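EchA1_1 (Mycobacterium avium subsp. paratuberculosis, PDB 3R9T) probably catalyses the reversible hydration of (2E)-enoyl-CoA to (3S)-3-hydroxyacyl-CoA in fatty acid metabolism. Local coordinates at residues B[12-15]-B[20-23]; B[43-48]-B[96-101]; B[53-58]-B[206-211]; B[119-124]-B[154-159]. All coordinates share one frame; numbering follows the deposited sequence.

Interaction 1. Residues B[12-15]-B[20-23]; sequences LAER and MVIT
Glu14 and Val21 run alongside each other out of the same face of the ribbon, with Glu14 CG 3.9 Å from Val21 CB. Glu14 CG sits between its backbone N and carbonyl carbon (chi1 77°), and the chain then runs extended to a carboxylate whose OE2 forms a salt bridge with Arg16. Beneath this pair the main chains bond reciprocally, Val21 N reaching Glu14 O at 2.7 Å and Glu14 N reaching Val21 O at 2.9 Å. Leu12 and Thr23 share the face and form the next hydrogen-bonded pair, with Leu12 N 2.8 Å from Thr23 O. A water links Val21 O (2.9 Å) and Thr23 OG1 (2.7 Å) of one strand, with a weak bond to Leu12 O of the other.

The other face carries the non-hydrogen-bonded pairs Ala13-Ile22 and Arg15-Met20. Met20 bends at its last torsion, its SD lies 4.5 Å from Ala13 CB, and Ala13, Met20 and Ile22 all rest on Ala44 of helix 35-50. On the opposite face Val21 packs on helix 192-204. The pair is an antiparallel beta hairpin of the crotonase fold: strand 11-16 is an edge strand of the main sheet within this chain, and strand 19-24 pairs onward with 56-61.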
loop_
_atom_site.group_PDB
_atom_site.type_symbol
_atom_site.label_atom_id
_atom_site.label_comp_id
_atom_site.label_asym_id
_atom_site.label_seq_id
_atom_site.Cartn_x
_atom_site.Cartn_y
_atom_site.Cartn_z
ATOM N N LEU B 12 18.359 2.670 -28.196
ATOM C CA LEU B 12 19.528 3.544 -28.217
ATOM C C LEU B 12 19.873 3.932 -26.787
ATOM O O LEU B 12 19.005 3.929 -25.912
ATOM C CB LEU B 12 19.237 4.810 -29.033
ATOM C CG LEU B 12 18.735 4.612 -30.468
ATOM C CD1 LEU B 12 18.210 5.926 -31.054
ATOM C CD2 LEU B 12 19.839 4.028 -31.339
ATOM N N ALA B 13 21.143 4.235 -26.544
ATOM C CA ALA B 13 21.561 4.815 -25.276
ATOM C C ALA B 13 22.392 6.040 -25.584
ATOM O O ALA B 13 23.234 6.015 -26.487
ATOM C CB ALA B 13 22.351 3.822 -24.447
ATOM N N GLU B 14 22.113 7.119 -24.860
ATOM C CA GLU B 14 22.826 8.375 -25.018
ATOM C C GLU B 14 23.008 8.996 -23.635
ATOM O O GLU B 14 22.296 8.640 -22.695
ATOM C CB GLU B 14 22.074 9.299 -25.992
ATOM C CG GLU B 14 20.844 10.013 -25.460
ATOM C CD GLU B 14 20.322 11.049 -26.443
ATOM O OE1 GLU B 14 20.095 10.707 -27.626
ATOM O OE2 GLU B 14 20.145 12.213 -26.035
ATOM N N ARG B 15 23.975 9.893 -23.504
ATOM C CA ARG B 15 24.261 10.522 -22.217
ATOM C C ARG B 15 23.918 12.004 -22.274
ATOM O O ARG B 15 24.390 12.719 -23.159
ATOM C CB ARG B 15 25.731 10.314 -21.832
ATOM C CG ARG B 15 25.969 9.069 -20.993
ATOM C CD ARG B 15 25.813 9.372 -19.509
ATOM N NE ARG B 15 27.021 9.981 -18.957
ATOM C CZ ARG B 15 28.122 9.312 -18.619
ATOM N NH1 ARG B 15 28.193 7.992 -18.769
ATOM N NH2 ARG B 15 29.168 9.967 -18.132
ATOM N N MET B 20 21.915 8.761 -18.139
ATOM C CA MET B 20 21.832 7.969 -19.340
ATOM C C MET B 20 20.393 7.953 -19.773
ATOM O O MET B 20 19.510 7.597 -18.987
ATOM C CB MET B 20 22.295 6.548 -19.099
ATOM C CG MET B 20 22.152 5.680 -20.318
ATOM S SD MET B 20 22.511 3.958 -19.981
ATOM C CE MET B 20 24.310 3.997 -20.077
ATOM N N VAL B 21 20.168 8.314 -21.028
ATOM C CA VAL B 21 18.847 8.240 -21.621
ATOM C C VAL B 21 18.796 7.028 -22.547
ATOM O O VAL B 21 19.570 6.929 -23.514
ATOM C CB VAL B 21 18.513 9.521 -22.406
ATOM C CG1 VAL B 21 17.162 9.404 -23.105
ATOM C CG2 VAL B 21 18.550 10.733 -21.488
ATOM N N ILE B 22 17.882 6.112 -22.235
ATOM C CA ILE B 22 17.652 4.904 -23.024
ATOM C C ILE B 22 16.352 5.059 -23.805
ATOM O O ILE B 22 15.297 5.275 -23.208
ATOM C CB ILE B 22 17.510 3.666 -22.104
ATOM C CG1 ILE B 22 18.754 3.492 -21.246
ATOM C CG2 ILE B 22 17.259 2.393 -22.916
ATOM C CD1 ILE B 22 18.693 2.282 -20.292
ATOM N N THR B 23 16.412 4.931 -25.129
ATOM C CA THR B 23 15.240 5.158 -25.961
ATOM C C THR B 23 14.876 3.876 -26.707
ATOM O O THR B 23 15.697 3.343 -27.469
ATOM C CB THR B 23 15.486 6.313 -26.964
ATOM O OG1 THR B 23 15.894 7.504 -26.269
ATOM C CG2 THR B 23 14.234 6.594 -27.775
HETATM O O HOH W 1 18.595 7.359 -26.172
#

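Interaction 2. Residues B[43-48]-B[96-101]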
loop_
_atom_site.group_PDB
_atom_site.type_symbol
_atom_site.label_atom_id
_atom_site.label_comp_id
_atom_site.label_asym_id
_atom_site.label_seq_id
_atom_site.Cartn_x
_atom_site.Cartn_y
_atom_site.Cartn_z
ATOM N N ASP B 43 21.558 -4.102 -21.839
ATOM C CA ASP B 43 22.986 -3.760 -21.856
ATOM C C ASP B 43 23.248 -2.328 -21.344
ATOM O O ASP B 43 24.208 -2.095 -20.611
ATOM C CB ASP B 43 23.580 -3.952 -23.259
ATOM C CG ASP B 43 23.627 -5.415 -23.698
ATOM O OD1 ASP B 43 23.383 -6.331 -22.882
ATOM O OD2 ASP B 43 23.923 -5.640 -24.890
ATOM N N ALA B 44 22.385 -1.385 -21.726
ATOM C CA ALA B 44 22.513 0.023 -21.310
ATOM C C ALA B 44 22.333 0.163 -19.801
ATOM O O ALA B 44 23.080 0.879 -19.134
ATOM C CB ALA B 44 21.501 0.895 -22.051
ATOM N N LEU B 45 21.348 -0.532 -19.245
ATOM C CA LEU B 45 21.196 -0.551 -17.788
ATOM C C LEU B 45 22.431 -1.106 -17.088
ATOM O O LEU B 45 22.857 -0.581 -16.058
ATOM C CB LEU B 45 20.003 -1.403 -17.376
ATOM C CG LEU B 45 18.611 -0.804 -17.352
ATOM C CD1 LEU B 45 17.657 -1.873 -16.804
ATOM C CD2 LEU B 45 18.545 0.470 -16.501
ATOM N N GLU B 46 22.997 -2.177 -17.633
ATOM C CA GLU B 46 24.185 -2.790 -17.039
ATOM C C GLU B 46 25.356 -1.800 -17.080
ATOM O O GLU B 46 26.117 -1.680 -16.116
ATOM C CB GLU B 46 24.495 -4.132 -17.750
ATOM C CG GLU B 46 25.868 -4.753 -17.515
ATOM C CD GLU B 46 26.108 -5.996 -18.385
ATOM O OE1 GLU B 46 26.335 -7.087 -17.819
ATOM O OE2 GLU B 46 26.063 -5.883 -19.632
ATOM N N GLU B 47 25.456 -1.048 -18.173
ATOM C CA GLU B 47 26.517 -0.049 -18.350
ATOM C C GLU B 47 26.308 1.079 -17.357
ATOM O O GLU B 47 27.255 1.557 -16.737
ATOM C CB GLU B 47 26.516 0.498 -19.787
ATOM C CG GLU B 47 27.406 1.733 -20.051
ATOM C CD GLU B 47 28.883 1.514 -19.715
ATOM O OE1 GLU B 47 29.704 1.496 -20.656
ATOM O OE2 GLU B 47 29.236 1.367 -18.523
ATOM N N ALA B 48 25.053 1.472 -17.185
ATOM C CA ALA B 48 24.713 2.544 -16.256
ATOM C C ALA B 48 25.117 2.140 -14.841
ATOM O O ALA B 48 25.661 2.952 -14.085
ATOM C CB ALA B 48 23.205 2.853 -16.325
ATOM N N VAL B 96 12.463 -5.396 -16.354
ATOM C CA VAL B 96 11.490 -5.523 -15.245
ATOM C C VAL B 96 11.963 -6.346 -14.047
ATOM O O VAL B 96 11.384 -6.243 -12.952
ATOM C CB VAL B 96 10.110 -6.027 -15.699
ATOM C CG1 VAL B 96 9.512 -5.113 -16.758
ATOM C CG2 VAL B 96 10.165 -7.500 -16.154
ATOM N N ARG B 97 12.991 -7.167 -14.253
ATOM C CA ARG B 97 13.664 -7.897 -13.172
ATOM C C ARG B 97 15.164 -7.602 -13.216
ATOM O O ARG B 97 15.984 -8.486 -13.000
ATOM C CB ARG B 97 13.418 -9.402 -13.327
ATOM C CG ARG B 97 13.592 -10.223 -12.094
ATOM C CD ARG B 97 13.079 -11.636 -12.400
ATOM N NE ARG B 97 13.113 -12.543 -11.266
ATOM C CZ ARG B 97 12.795 -13.836 -11.334
ATOM N NH1 ARG B 97 12.423 -14.386 -12.490
ATOM N NH2 ARG B 97 12.855 -14.592 -10.241
ATOM N N HIS B 98 15.504 -6.349 -13.497
ATOM C CA HIS B 98 16.884 -5.903 -13.627
ATOM C C HIS B 98 17.147 -4.752 -12.660
ATOM O O HIS B 98 17.192 -3.596 -13.049
ATOM C CB HIS B 98 17.129 -5.454 -15.060
ATOM C CG HIS B 98 18.565 -5.242 -15.408
ATOM N ND1 HIS B 98 18.970 -5.064 -16.714
ATOM C CD2 HIS B 98 19.687 -5.186 -14.650
ATOM C CE1 HIS B 98 20.282 -4.909 -16.743
ATOM N NE2 HIS B 98 20.741 -4.979 -15.507
ATOM N N PHE B 99 17.338 -5.093 -11.399
ATOM C CA PHE B 99 17.606 -4.101 -10.388
ATOM C C PHE B 99 18.984 -3.487 -10.613
ATOM O O PHE B 99 19.996 -4.201 -10.762
ATOM C CB PHE B 99 17.564 -4.696 -8.974
ATOM C CG PHE B 99 17.858 -3.674 -7.911
ATOM C CD1 PHE B 99 16.848 -2.856 -7.431
ATOM C CD2 PHE B 99 19.158 -3.476 -7.458
ATOM C CE1 PHE B 99 17.119 -1.864 -6.482
ATOM C CE2 PHE B 99 19.444 -2.501 -6.496
ATOM C CZ PHE B 99 18.421 -1.701 -6.012
ATOM N N ILE B 100 18.997 -2.158 -10.617
ATOM C CA ILE B 100 20.215 -1.365 -10.533
ATOM C C ILE B 100 20.104 -0.358 -9.385
ATOM O O ILE B 100 19.011 0.081 -9.016
ATOM C CB ILE B 100 20.582 -0.659 -11.871
ATOM C CG1 ILE B 100 19.604 0.470 -12.223
ATOM C CG2 ILE B 100 20.734 -1.709 -12.988
ATOM C CD1 ILE B 100 20.159 1.403 -13.325
ATOM N N ASP B 101 21.260 -0.014 -8.821
ATOM C CA ASP B 101 21.467 0.902 -7.693
ATOM C C ASP B 101 21.099 2.348 -7.970
ATOM O O ASP B 101 20.954 3.181 -7.047
ATOM C CB ASP B 101 22.967 0.922 -7.361
ATOM C CG ASP B 101 23.446 -0.343 -6.698
ATOM O OD1 ASP B 101 22.642 -1.010 -6.016
ATOM O OD2 ASP B 101 24.644 -0.661 -6.848
#
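His98 ND1, hydrogen-bonded to Gly94 O, also lies 3.5 Å from Leu45 CD1, so a single atom of the imidazole is held by its own loop while meeting the helix. The contact belongs to the crotonase fold: helix 35-50, lying against the main sheet, packs here on the loop that leads into strand 104-108. The Leu45 and His98 side chains run alongside each other from opposing directions. The leucine meets the ring obliquely, CD1 near ND1 and CB 3.6 Å from CE1, and the backbone N of Glu46 is 4.0 Å from His98 CE1. The bond to Gly94 and a stack with Trp90 would restrict rotation of the imidazole. The end of the Glu46 side chain turns away from the loop, and its OE1 remains 6.4 Å from His98 NE2.

The second branch of Leu45 serves Ile100, which crosses it at about a right angle. With Ile100 CG1 placed between the backbone N and the carbonyl carbon (chi1 70°), CD1 extends to the helix. Both Leu45 and Ile100 also touch Val57 of strand 56-61, giving an apolar junction of helix, loop and sheet. Ile100 CG2 lies 3.9 Å from Leu45 O, and Ile100 CD1 meets Leu45 CD2 at 3.7 Å.

Interaction 3. Residues B[53-58]-B[206-211]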
loop_
_atom_site.group_PDB
_atom_site.type_symbol
_atom_site.label_atom_id
_atom_site.label_comp_id
_atom_site.label_asym_id
_atom_site.label_seq_id
_atom_site.Cartn_x
_atom_site.Cartn_y
_atom_site.Cartn_z
ATOM N N GLU B 53 30.235 7.523 -13.652
ATOM C CA GLU B 53 29.834 8.845 -14.145
ATOM C C GLU B 53 28.316 8.939 -14.387
ATOM O O GLU B 53 27.777 10.039 -14.544
ATOM C CB GLU B 53 30.560 9.208 -15.428
ATOM C CG GLU B 53 32.046 9.503 -15.294
ATOM C CD GLU B 53 32.635 10.045 -16.589
ATOM O OE1 GLU B 53 31.876 10.211 -17.571
ATOM O OE2 GLU B 53 33.858 10.304 -16.627
ATOM N N VAL B 54 27.641 7.791 -14.450
ATOM C CA VAL B 54 26.176 7.757 -14.573
ATOM C C VAL B 54 25.503 7.806 -13.191
ATOM O O VAL B 54 25.771 6.966 -12.327
ATOM C CB VAL B 54 25.713 6.506 -15.346
ATOM C CG1 VAL B 54 24.197 6.444 -15.385
ATOM C CG2 VAL B 54 26.297 6.496 -16.766
ATOM N N ARG B 55 24.623 8.788 -12.997
ATOM C CA ARG B 55 23.935 9.009 -11.716
ATOM C C ARG B 55 22.436 8.700 -11.742
ATOM O O ARG B 55 21.798 8.617 -10.684
ATOM C CB ARG B 55 24.108 10.462 -11.265
ATOM C CG ARG B 55 25.540 10.860 -10.918
ATOM C CD ARG B 55 26.101 10.082 -9.735
ATOM N NE ARG B 55 25.113 10.079 -8.661
ATOM C CZ ARG B 55 24.905 11.056 -7.777
ATOM N NH1 ARG B 55 25.679 12.135 -7.731
ATOM N NH2 ARG B 55 23.918 10.919 -6.894
ATOM N N ALA B 56 21.879 8.585 -12.940
ATOM C CA ALA B 56 20.453 8.305 -13.119
ATOM C C ALA B 56 20.207 7.806 -14.538
ATOM O O ALA B 56 20.991 8.062 -15.453
ATOM C CB ALA B 56 19.617 9.558 -12.861
ATOM N N VAL B 57 19.101 7.093 -14.707
ATOM C CA VAL B 57 18.697 6.566 -15.984
ATOM C C VAL B 57 17.282 6.987 -16.284
ATOM O O VAL B 57 16.407 6.870 -15.420
ATOM C CB VAL B 57 18.747 5.044 -15.945
ATOM C CG1 VAL B 57 18.163 4.428 -17.222
ATOM C CG2 VAL B 57 20.183 4.592 -15.714
ATOM N N VAL B 58 17.069 7.470 -17.508
ATOM C CA VAL B 58 15.735 7.730 -18.055
ATOM C C VAL B 58 15.450 6.785 -19.219
ATOM O O VAL B 58 16.296 6.623 -20.115
ATOM C CB VAL B 58 15.594 9.186 -18.549
ATOM C CG1 VAL B 58 14.269 9.413 -19.274
ATOM C CG2 VAL B 58 15.709 10.151 -17.382
ATOM N N ASN B 206 22.148 14.813 -5.183
ATOM C CA ASN B 206 22.274 14.186 -3.863
ATOM C C ASN B 206 23.442 13.214 -3.806
ATOM O O ASN B 206 24.019 12.862 -4.841
ATOM C CB ASN B 206 20.959 13.513 -3.470
ATOM C CG ASN B 206 19.806 14.507 -3.407
ATOM O OD1 ASN B 206 20.003 15.691 -3.060
ATOM N ND2 ASN B 206 18.599 14.047 -3.746
ATOM N N ALA B 207 23.798 12.806 -2.591
ATOM C CA ALA B 207 24.952 11.942 -2.369
ATOM C C ALA B 207 24.710 10.576 -2.988
ATOM O O ALA B 207 23.721 9.938 -2.659
ATOM C CB ALA B 207 25.240 11.816 -0.890
ATOM N N PRO B 208 25.588 10.147 -3.919
ATOM C CA PRO B 208 25.351 8.893 -4.654
ATOM C C PRO B 208 25.225 7.666 -3.770
ATOM O O PRO B 208 24.357 6.834 -3.988
ATOM C CB PRO B 208 26.596 8.751 -5.548
ATOM C CG PRO B 208 27.602 9.673 -4.977
ATOM C CD PRO B 208 26.814 10.817 -4.395
ATOM N N LEU B 209 26.110 7.523 -2.799
ATOM C CA LEU B 209 26.040 6.342 -1.945
ATOM C C LEU B 209 24.759 6.296 -1.110
ATOM O O LEU B 209 24.250 5.216 -0.809
ATOM C CB LEU B 209 27.247 6.252 -1.017
ATOM C CG LEU B 209 28.619 6.127 -1.693
ATOM C CD1 LEU B 209 29.727 6.235 -0.637
ATOM C CD2 LEU B 209 28.709 4.830 -2.486
ATOM N N SER B 210 24.249 7.466 -0.741
ATOM C CA SER B 210 22.995 7.567 0.008
ATOM C C SER B 210 21.812 7.175 -0.863
ATOM O O SER B 210 20.906 6.486 -0.416
ATOM C CB SER B 210 22.772 8.999 0.483
ATOM O OG SER B 210 23.777 9.406 1.378
ATOM N N VAL B 211 21.804 7.631 -2.111
ATOM C CA VAL B 211 20.689 7.323 -3.040
ATOM C C VAL B 211 20.648 5.808 -3.324
ATOM O O VAL B 211 19.582 5.164 -3.286
ATOM C CB VAL B 211 20.823 8.158 -4.357
ATOM C CG1 VAL B 211 19.881 7.640 -5.487
ATOM C CG2 VAL B 211 20.602 9.650 -4.078
#
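Arg55, Pro208 and Asn206 account for most of the surface buried here, with the arginine contributing the largest share. Its side chain sets out across the direction of the partner segment and then folds toward it: bends at chi2 (-63°) and chi3 (-47°) bring the guanidinium to the start of helix 208-218. There Arg55 NH2 donates to Asn206 O over 2.8 Å in a fairly straight bond of 161°. The carbonyl oxygen lies in the guanidinium plane, whereas the donor stands well above the carbonyl plane and does not follow a lone pair. A second bond from Arg55 NH1 to the same Asn206 O, at 3.4 Å, is weak, so Asn206 O takes both terminal nitrogens, NH2 firmly and NH1 weakly.

Pro208 covers one face of the flat group. Its CB sits over the centre, 3.6 Å from Arg55 CZ, and its CD is 3.8 Å from Arg55 NH1. The edge bond and this aliphatic cover together should hold the guanidinium against rotation. Ala207, between Asn206 and Pro208 in sequence, is at the N-cap position, its O accepting from Val211 N at 3.0 Å to begin the helix.

The side chain of Asn206 serves the trimer, OD1 bonded to Lys140 NZ and ND2 to the backbone oxygens of Leu167 and Thr168, all of the second subunit, while Ser210 OG reaches Leu143 O of that subunit. Within the chain, Arg55 also lies on Thr204 of helix 192-204 and on Asn18 of the hairpin turn. The contact therefore ties the segment entering strand 56-61 to the junction of helices 192-204 and 208-218, beside the interface with the second subunit.

Interaction 4. Residues B[119-124]-B[154-159]; sequences LALASD and AEQLPR
Matching first torsions bring Gln156 and Leu121 together: in each, CG lies beside the backbone N and opposite the carbonyl carbon (chi1 -55° for Gln156, -67° for Leu121). Extended beyond CG, the glutamine reaches from the end of helix 149-156 to the last turn of helix 115-122. Gln156 NE2 donates to Leu121 O over 3.1 Å in an almost linear bond of 174°. The oxygen lies in the amide plane, although the donor is tilted out of the plane of the carbonyl it meets. The end of the Leu121 side chain reaches over to the amide: Leu121 CD2 is 3.4 Å from Gln156 OE1 and 3.6 Å from Gln156 CD, so the same amide is held by a backbone oxygen and touched by a methyl. The end of helix 115-122 is tied back as well, since Ser123 OG donates to Leu119 O at 2.8 Å.

Lys160 of the second subunit completes the polar cluster: its NZ bonds Gln156 OE1 and also the carbonyl oxygens of Leu121 and Ser123, and its positive charge would probably polarise these groups. Leu121 O is thus shared by two donors, and the buried glutamine has a partner at each end of its amide.

Leu121 and Leu157 both touch Leu182, and Leu157 reaches helices 159-168 and 174-180, so the contact joins helix 115-122, which carries the benzoic acid pocket residue Glu118, to the helices at the subunit interface.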
loop_
_atom_site.group_PDB
_atom_site.type_symbol
_atom_site.label_atom_id
_atom_site.label_comp_id
_atom_site.label_asym_id
_atom_site.label_seq_id
_atom_site.Cartn_x
_atom_site.Cartn_y
_atom_site.Cartn_z
ATOM N N LEU B 119 6.716 -1.631 -17.649
ATOM C CA LEU B 119 7.961 -0.855 -17.578
ATOM C C LEU B 119 7.858 0.297 -16.568
ATOM O O LEU B 119 8.800 0.555 -15.825
ATOM C CB LEU B 119 8.339 -0.286 -18.942
ATOM C CG LEU B 119 8.636 -1.282 -20.068
ATOM C CD1 LEU B 119 8.937 -0.538 -21.380
ATOM C CD2 LEU B 119 9.763 -2.246 -19.704
ATOM N N ALA B 120 6.722 0.990 -16.542
ATOM C CA ALA B 120 6.472 2.070 -15.576
ATOM C C ALA B 120 6.508 1.539 -14.148
ATOM O O ALA B 120 7.170 2.112 -13.278
ATOM C CB ALA B 120 5.110 2.770 -15.866
ATOM N N LEU B 121 5.825 0.422 -13.918
ATOM C CA LEU B 121 5.798 -0.208 -12.599
ATOM C C LEU B 121 7.199 -0.593 -12.136
ATOM O O LEU B 121 7.534 -0.412 -10.983
ATOM C CB LEU B 121 4.877 -1.416 -12.604
ATOM C CG LEU B 121 3.379 -1.191 -12.790
ATOM C CD1 LEU B 121 2.685 -2.497 -13.077
ATOM C CD2 LEU B 121 2.845 -0.585 -11.511
ATOM N N ALA B 122 8.023 -1.063 -13.055
ATOM C CA ALA B 122 9.372 -1.513 -12.748
ATOM C C ALA B 122 10.339 -0.336 -12.520
ATOM O O ALA B 122 11.421 -0.512 -11.962
ATOM C CB ALA B 122 9.866 -2.397 -13.892
ATOM N N SER B 123 9.974 0.855 -12.983
ATOM C CA SER B 123 10.791 2.063 -12.785
ATOM C C SER B 123 10.619 2.665 -11.379
ATOM O O SER B 123 9.564 2.499 -10.761
ATOM C CB SER B 123 10.444 3.108 -13.862
ATOM O OG SER B 123 10.583 2.607 -15.194
ATOM N N ASP B 124 11.610 3.424 -10.894
ATOM C CA ASP B 124 11.457 4.085 -9.613
ATOM C C ASP B 124 10.412 5.203 -9.642
ATOM O O ASP B 124 9.636 5.356 -8.690
ATOM C CB ASP B 124 12.777 4.657 -9.117
ATOM C CG ASP B 124 13.823 3.608 -8.899
ATOM O OD1 ASP B 124 13.473 2.541 -8.335
ATOM O OD2 ASP B 124 14.997 3.876 -9.275
ATOM N N ALA B 154 -1.131 -4.021 -7.696
ATOM C CA ALA B 154 -1.765 -3.816 -6.400
ATOM C C ALA B 154 -0.791 -3.374 -5.324
ATOM O O ALA B 154 -1.210 -2.992 -4.231
ATOM C CB ALA B 154 -2.524 -5.066 -5.944
ATOM N N GLU B 155 0.494 -3.434 -5.629
ATOM C CA GLU B 155 1.524 -2.882 -4.746
ATOM C C GLU B 155 1.694 -1.367 -4.883
ATOM O O GLU B 155 2.226 -0.712 -3.978
ATOM C CB GLU B 155 2.844 -3.560 -5.039
ATOM C CG GLU B 155 2.848 -4.995 -4.581
ATOM C CD GLU B 155 4.107 -5.763 -4.926
ATOM O OE1 GLU B 155 4.947 -5.252 -5.702
ATOM O OE2 GLU B 155 4.236 -6.914 -4.432
ATOM N N GLN B 156 1.252 -0.820 -6.008
ATOM C CA GLN B 156 1.505 0.582 -6.322
ATOM C C GLN B 156 0.269 1.449 -6.480
ATOM O O GLN B 156 0.388 2.663 -6.583
ATOM C CB GLN B 156 2.378 0.669 -7.560
ATOM C CG GLN B 156 3.659 -0.119 -7.388
ATOM C CD GLN B 156 4.660 0.115 -8.486
ATOM O OE1 GLN B 156 4.622 1.144 -9.167
ATOM N NE2 GLN B 156 5.569 -0.841 -8.679
ATOM N N LEU B 157 -0.898 0.818 -6.520
ATOM C CA LEU B 157 -2.187 1.480 -6.580
ATOM C C LEU B 157 -3.038 0.916 -5.455
ATOM O O LEU B 157 -2.794 -0.205 -5.010
ATOM C CB LEU B 157 -2.871 1.158 -7.913
ATOM C CG LEU B 157 -2.611 1.974 -9.171
ATOM C CD1 LEU B 157 -3.391 1.402 -10.333
ATOM C CD2 LEU B 157 -3.063 3.381 -8.955
ATOM N N PRO B 158 -4.046 1.663 -4.985
ATOM C CA PRO B 158 -4.944 1.093 -3.992
ATOM C C PRO B 158 -5.507 -0.230 -4.471
ATOM O O PRO B 158 -5.827 -0.410 -5.641
ATOM C CB PRO B 158 -6.047 2.136 -3.878
ATOM C CG PRO B 158 -5.364 3.404 -4.201
ATOM C CD PRO B 158 -4.421 3.051 -5.308
ATOM N N ARG B 159 -5.618 -1.164 -3.554
ATOM C CA ARG B 159 -5.980 -2.508 -3.925
ATOM C C ARG B 159 -7.204 -2.595 -4.830
ATOM O O ARG B 159 -7.145 -3.240 -5.870
ATOM C CB ARG B 159 -6.201 -3.329 -2.670
ATOM C CG ARG B 159 -7.001 -4.582 -2.868
ATOM C CD ARG B 159 -6.206 -5.615 -3.583
ATOM N NE ARG B 159 -5.163 -6.173 -2.732
ATOM C CZ ARG B 159 -4.351 -7.160 -3.096
ATOM N NH1 ARG B 159 -4.453 -7.699 -4.307
ATOM N NH2 ARG B 159 -3.431 -7.611 -2.248
#

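Overall arrangement
Interactions 1, 2 and 3 form one continuous block around the main sheet. Interaction 1 meets interaction 2 where Ile22 CD1 lies 3.6 Å from Ala44 CB, and it meets interaction 3 through the Arg15 NH2 to Glu53 OE1 salt bridge of 2.8 Å. Interactions 2 and 3 share the apolar layer in which Ala48 CB is 3.5 Å from Val57 CG2. Interaction 4 joins this block through interaction 2, with Val96 CA 3.8 Å from Ala122 CB; its nearest atoms are about 9 Å from interaction 1. Interaction 4 approaches the pocket, the Leu121 side chain being about 9 Å from the bound benzoic acid. Interactions 3 and 4 both touch the second subunit, although their nearest atoms are about 7 Å apart.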